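Local coordinates for export chaperone SatS (Mycobacterium tuberculosis H37Rv, PDB 6DNM), which acts as a chaperone for the SecA2 protein export pathway, probably assisting proteins exported by that route, at residues A[101-113]-A[164-177]. Sequence-based numbering, arbitrary orientation.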
loop_
_atom_site.group_PDB
_atom_site.type_symbol
_atom_site.label_atom_id
_atom_site.label_comp_id
_atom_site.label_asym_id
_atom_site.label_seq_id
_atom_site.Cartn_x
_atom_site.Cartn_y
_atom_site.Cartn_z
ATOM N N LEU A 101 -4.542 -1.764 7.173
ATOM C CA LEU A 101 -5.631 -0.817 7.389
ATOM C C LEU A 101 -6.637 -1.305 8.424
ATOM O O LEU A 101 -7.380 -0.482 8.982
ATOM C CB LEU A 101 -6.357 -0.524 6.070
ATOM C CG LEU A 101 -5.479 0.004 4.939
ATOM C CD1 LEU A 101 -6.330 0.394 3.737
ATOM C CD2 LEU A 101 -4.602 1.173 5.385
ATOM N N SER A 102 -6.646 -2.611 8.698
ATOM C CA SER A 102 -7.600 -3.247 9.605
ATOM C C SER A 102 -7.651 -2.564 10.965
ATOM O O SER A 102 -6.621 -2.332 11.597
ATOM C CB SER A 102 -7.163 -4.694 9.813
ATOM O OG SER A 102 -6.788 -5.271 8.586
ATOM N N GLY A 103 -8.871 -2.293 11.429
ATOM C CA GLY A 103 -9.103 -1.759 12.745
ATOM C C GLY A 103 -8.953 -0.260 12.897
ATOM O O GLY A 103 -9.421 0.288 13.901
ATOM N N LEU A 104 -8.311 0.431 11.947
ATOM C CA LEU A 104 -8.075 1.858 12.138
ATOM C C LEU A 104 -9.385 2.624 12.279
ATOM O O LEU A 104 -9.481 3.556 13.084
ATOM C CB LEU A 104 -7.245 2.425 10.988
ATOM C CG LEU A 104 -5.770 2.011 10.959
ATOM C CD1 LEU A 104 -5.106 2.519 9.696
ATOM C CD2 LEU A 104 -5.032 2.505 12.197
ATOM N N VAL A 105 -10.415 2.224 11.526
ATOM C CA VAL A 105 -11.703 2.915 11.608
ATOM C C VAL A 105 -12.270 2.842 13.021
ATOM O O VAL A 105 -12.876 3.802 13.518
ATOM C CB VAL A 105 -12.682 2.375 10.545
ATOM C CG1 VAL A 105 -13.019 0.904 10.795
ATOM C CG2 VAL A 105 -13.943 3.228 10.501
ATOM N N ASP A 106 -12.085 1.708 13.693
ATOM C CA ASP A 106 -12.562 1.551 15.063
ATOM C C ASP A 106 -11.669 2.303 16.039
ATOM O O ASP A 106 -12.167 2.932 16.977
ATOM C CB ASP A 106 -12.645 0.063 15.418
ATOM C CG ASP A 106 -13.551 -0.703 14.476
ATOM O OD1 ASP A 106 -13.065 -1.643 13.814
ATOM O OD2 ASP A 106 -14.743 -0.343 14.379
ATOM N N ASP A 107 -10.354 2.294 15.798
ATOM C CA ASP A 107 -9.434 2.964 16.712
ATOM C C ASP A 107 -9.601 4.481 16.679
ATOM O O ASP A 107 -9.555 5.133 17.727
ATOM C CB ASP A 107 -7.993 2.563 16.409
ATOM C CG ASP A 107 -7.736 1.095 16.676
ATOM O OD1 ASP A 107 -8.489 0.507 17.481
ATOM O OD2 ASP A 107 -6.791 0.522 16.083
ATOM N N PHE A 108 -9.773 5.065 15.489
ATOM C CA PHE A 108 -9.987 6.510 15.404
ATOM C C PHE A 108 -11.196 6.936 16.228
ATOM O O PHE A 108 -11.196 8.014 16.833
ATOM C CB PHE A 108 -10.166 6.941 13.947
ATOM C CG PHE A 108 -8.886 6.969 13.151
ATOM C CD1 PHE A 108 -7.756 7.615 13.634
ATOM C CD2 PHE A 108 -8.823 6.365 11.910
ATOM C CE1 PHE A 108 -6.573 7.635 12.893
ATOM C CE2 PHE A 108 -7.660 6.392 11.168
ATOM C CZ PHE A 108 -6.532 7.027 11.660
ATOM N N ALA A 109 -12.234 6.092 16.270
ATOM C CA ALA A 109 -13.437 6.427 17.023
ATOM C C ALA A 109 -13.172 6.524 18.516
ATOM O O ALA A 109 -13.911 7.224 19.219
ATOM C CB ALA A 109 -14.540 5.401 16.745
ATOM N N ASP A 110 -12.140 5.845 19.010
ATOM C CA ASP A 110 -11.764 5.887 20.417
ATOM C C ASP A 110 -10.686 6.922 20.713
ATOM O O ASP A 110 -10.306 7.092 21.877
ATOM C CB ASP A 110 -11.299 4.505 20.880
ATOM C CG ASP A 110 -12.432 3.507 20.967
ATOM O OD1 ASP A 110 -13.579 3.929 21.230
ATOM O OD2 ASP A 110 -12.171 2.301 20.775
ATOM N N GLY A 111 -10.183 7.615 19.697
ATOM C CA GLY A 111 -9.240 8.682 19.908
ATOM C C GLY A 111 -7.805 8.284 19.654
ATOM O O GLY A 111 -7.480 7.113 19.406
ATOM N N PRO A 112 -6.909 9.268 19.728
ATOM C CA PRO A 112 -5.508 9.011 19.363
ATOM C C PRO A 112 -4.851 7.920 20.184
ATOM O O PRO A 112 -4.017 7.182 19.648
ATOM C CB PRO A 112 -4.824 10.372 19.561
ATOM C CG PRO A 112 -5.757 11.161 20.422
ATOM C CD PRO A 112 -7.138 10.661 20.145
ATOM N N ASP A 113 -5.205 7.777 21.461
ATOM C CA ASP A 113 -4.521 6.791 22.293
ATOM C C ASP A 113 -4.893 5.356 21.939
ATOM O O ASP A 113 -4.179 4.429 22.343
ATOM C CB ASP A 113 -4.755 7.077 23.778
ATOM C CG ASP A 113 -4.431 8.512 24.151
ATOM O OD1 ASP A 113 -5.107 9.067 25.043
ATOM O OD2 ASP A 113 -3.502 9.087 23.546
ATOM N N LYS A 164 -3.460 17.592 21.575
ATOM C CA LYS A 164 -4.257 16.367 21.511
ATOM C C LYS A 164 -5.690 16.663 21.079
ATOM O O LYS A 164 -6.387 17.432 21.752
ATOM C CB LYS A 164 -4.252 15.646 22.853
ATOM C CG LYS A 164 -5.138 14.412 22.878
ATOM C CD LYS A 164 -5.191 13.786 24.259
ATOM C CE LYS A 164 -5.169 12.272 24.184
ATOM N NZ LYS A 164 -4.591 11.677 25.425
ATOM N N PRO A 165 -6.160 16.081 19.982
ATOM C CA PRO A 165 -7.570 16.249 19.606
ATOM C C PRO A 165 -8.466 15.670 20.686
ATOM O O PRO A 165 -8.144 14.655 21.304
ATOM C CB PRO A 165 -7.679 15.439 18.308
ATOM C CG PRO A 165 -6.293 15.377 17.778
ATOM C CD PRO A 165 -5.406 15.304 18.984
ATOM N N THR A 166 -9.599 16.327 20.908
ATOM C CA THR A 166 -10.484 16.001 22.016
ATOM C C THR A 166 -11.772 15.354 21.514
ATOM O O THR A 166 -12.244 15.632 20.407
ATOM C CB THR A 166 -10.809 17.258 22.832
ATOM O OG1 THR A 166 -11.161 18.325 21.945
ATOM C CG2 THR A 166 -9.589 17.685 23.638
ATOM N N ALA A 167 -12.339 14.485 22.347
ATOM C CA ALA A 167 -13.524 13.726 21.976
ATOM C C ALA A 167 -14.726 14.651 21.782
ATOM O O ALA A 167 -14.804 15.723 22.392
ATOM C CB ALA A 167 -13.851 12.724 23.079
ATOM N N PRO A 168 -15.696 14.254 20.941
ATOM C CA PRO A 168 -15.708 13.005 20.170
ATOM C C PRO A 168 -14.893 13.078 18.891
ATOM O O PRO A 168 -14.485 14.157 18.446
ATOM C CB PRO A 168 -17.188 12.817 19.840
ATOM C CG PRO A 168 -17.723 14.176 19.783
ATOM C CD PRO A 168 -16.967 14.990 20.802
ATOM N N TYR A 169 -14.673 11.911 18.292
ATOM C CA TYR A 169 -13.836 11.768 17.108
ATOM C C TYR A 169 -14.656 11.418 15.874
ATOM O O TYR A 169 -14.110 10.911 14.886
ATOM C CB TYR A 169 -12.733 10.748 17.381
ATOM C CG TYR A 169 -11.974 11.102 18.644
ATOM C CD1 TYR A 169 -11.019 12.110 18.634
ATOM C CD2 TYR A 169 -12.238 10.463 19.850
ATOM C CE1 TYR A 169 -10.330 12.461 19.781
ATOM C CE2 TYR A 169 -11.549 10.812 21.011
ATOM C CZ TYR A 169 -10.593 11.809 20.965
ATOM O OH TYR A 169 -9.895 12.168 22.098
ATOM N N ALA A 170 -15.956 11.719 15.913
ATOM C CA ALA A 170 -16.866 11.316 14.844
ATOM C C ALA A 170 -16.459 11.896 13.496
ATOM O O ALA A 170 -16.588 11.228 12.467
ATOM C CB ALA A 170 -18.297 11.734 15.179
ATOM N N ALA A 171 -15.982 13.142 13.477
ATOM C CA ALA A 171 -15.605 13.755 12.207
ATOM C C ALA A 171 -14.414 13.033 11.587
ATOM O O ALA A 171 -14.425 12.702 10.393
ATOM C CB ALA A 171 -15.311 15.236 12.411
ATOM N N ALA A 172 -13.386 12.749 12.396
ATOM C CA ALA A 172 -12.225 12.029 11.883
ATOM C C ALA A 172 -12.618 10.651 11.361
ATOM O O ALA A 172 -12.112 10.208 10.325
ATOM C CB ALA A 172 -11.161 11.914 12.973
ATOM N N VAL A 173 -13.537 9.971 12.057
ATOM C CA VAL A 173 -14.012 8.658 11.615
ATOM C C VAL A 173 -14.679 8.752 10.250
ATOM O O VAL A 173 -14.407 7.945 9.348
ATOM C CB VAL A 173 -14.961 8.061 12.666
ATOM C CG1 VAL A 173 -15.698 6.838 12.100
ATOM C CG2 VAL A 173 -14.182 7.716 13.904
ATOM N N ARG A 174 -15.594 9.713 10.091
ATOM C CA ARG A 174 -16.270 9.909 8.813
ATOM C C ARG A 174 -15.264 10.148 7.698
ATOM O O ARG A 174 -15.382 9.577 6.606
ATOM C CB ARG A 174 -17.215 11.103 8.933
ATOM C CG ARG A 174 -18.389 11.108 7.978
ATOM C CD ARG A 174 -18.036 11.704 6.618
ATOM N NE ARG A 174 -17.668 13.119 6.663
ATOM C CZ ARG A 174 -16.711 13.655 5.910
ATOM N NH1 ARG A 174 -16.431 14.949 6.003
ATOM N NH2 ARG A 174 -16.034 12.893 5.058
ATOM N N GLU A 175 -14.251 10.972 7.963
ATOM C CA GLU A 175 -13.255 11.256 6.941
ATOM C C GLU A 175 -12.413 10.022 6.640
ATOM O O GLU A 175 -12.093 9.749 5.475
ATOM C CB GLU A 175 -12.409 12.461 7.366
ATOM C CG GLU A 175 -13.218 13.770 7.300
ATOM C CD GLU A 175 -12.547 14.969 7.945
ATOM O OE1 GLU A 175 -11.401 14.855 8.417
ATOM O OE2 GLU A 175 -13.180 16.055 7.964
ATOM N N TRP A 176 -12.085 9.232 7.666
ATOM C CA TRP A 176 -11.339 8.002 7.416
ATOM C C TRP A 176 -12.158 7.032 6.582
ATOM O O TRP A 176 -11.631 6.390 5.665
ATOM C CB TRP A 176 -10.927 7.326 8.723
ATOM C CG TRP A 176 -10.316 5.997 8.434
ATOM C CD1 TRP A 176 -10.917 4.775 8.543
ATOM C CD2 TRP A 176 -9.002 5.755 7.927
ATOM N NE1 TRP A 176 -10.050 3.784 8.150
ATOM C CE2 TRP A 176 -8.867 4.361 7.766
ATOM C CE3 TRP A 176 -7.922 6.581 7.605
ATOM C CZ2 TRP A 176 -7.696 3.779 7.305
ATOM C CZ3 TRP A 176 -6.765 6.001 7.147
ATOM C CH2 TRP A 176 -6.658 4.615 6.998
ATOM N N GLU A 177 -13.449 6.893 6.900
ATOM C CA GLU A 177 -14.297 5.980 6.140
ATOM C C GLU A 177 -14.329 6.360 4.667
ATOM O O GLU A 177 -14.281 5.484 3.797
ATOM C CB GLU A 177 -15.704 5.960 6.731
ATOM C CG GLU A 177 -15.768 5.201 8.038
ATOM C CD GLU A 177 -17.102 5.319 8.743
ATOM O OE1 GLU A 177 -17.841 6.290 8.482
ATOM O OE2 GLU A 177 -17.403 4.428 9.559
HETATM O O HOH W 1 -9.980 0.560 9.062
HETATM O O HOH W 2 -15.700 9.449 19.099
#
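Trp176 lies across Leu104, Val105 and Phe108 where helix 104-110 and the first turns (170-177) of helix 170-185 pack as an antiparallel pair in the helical part of the SatS C-terminal domain. The axes of these two short segments approach to 8.3 Å at 163°. Followed outward, the tryptophan begins with CB beside Phe108 CD2; CG stands anti to the backbone N (chi1 173°), which carries the indole across to helix 104-110. There CD1 meets Val105 CB at 3.6 Å, CD2 and CE3 lie under Phe108 CE2, and CZ2 abuts Leu104 CD1 at 3.7 Å. At the far corner CH2 reaches Leu101 CD2. The ring of Phe108 and the five-membered ring of Trp176 meet obliquely, their planes at 55°. A broad, flat residue suits this place because it can cover three helix positions, while its one polar side-chain atom, NE1, though buried, is weakly hydrogen-bonded to a water and to Glu180 OE1. That water also joins Leu101 O to Val105 N. Leu127 of helix 117-134 also touches the Trp176 side chain.

One turn back, the slim branched Val173 fits a close approach: its CG2 presses on Ala109 CA at 3.5 Å, tighter than usual. The methyl of Ala109 also touches this branch, and its small size suits such closeness.

At the helix end Gly111 has positive phi, which glycine readily adopts, and with no side chain its CA itself rests over the face of Tyr169, 3.5 Å from the ring centroid, a CH-pi contact. Tyr169 OH donates to Pro165 O, which anchors the ring within its own loop. Pro112 CD packs against the same ring. Beyond it, the long Lys164 chain passes Pro112 CG to form a salt bridge, NZ meeting the syn lone pair of Asp113 OD1 at 2.7 Å.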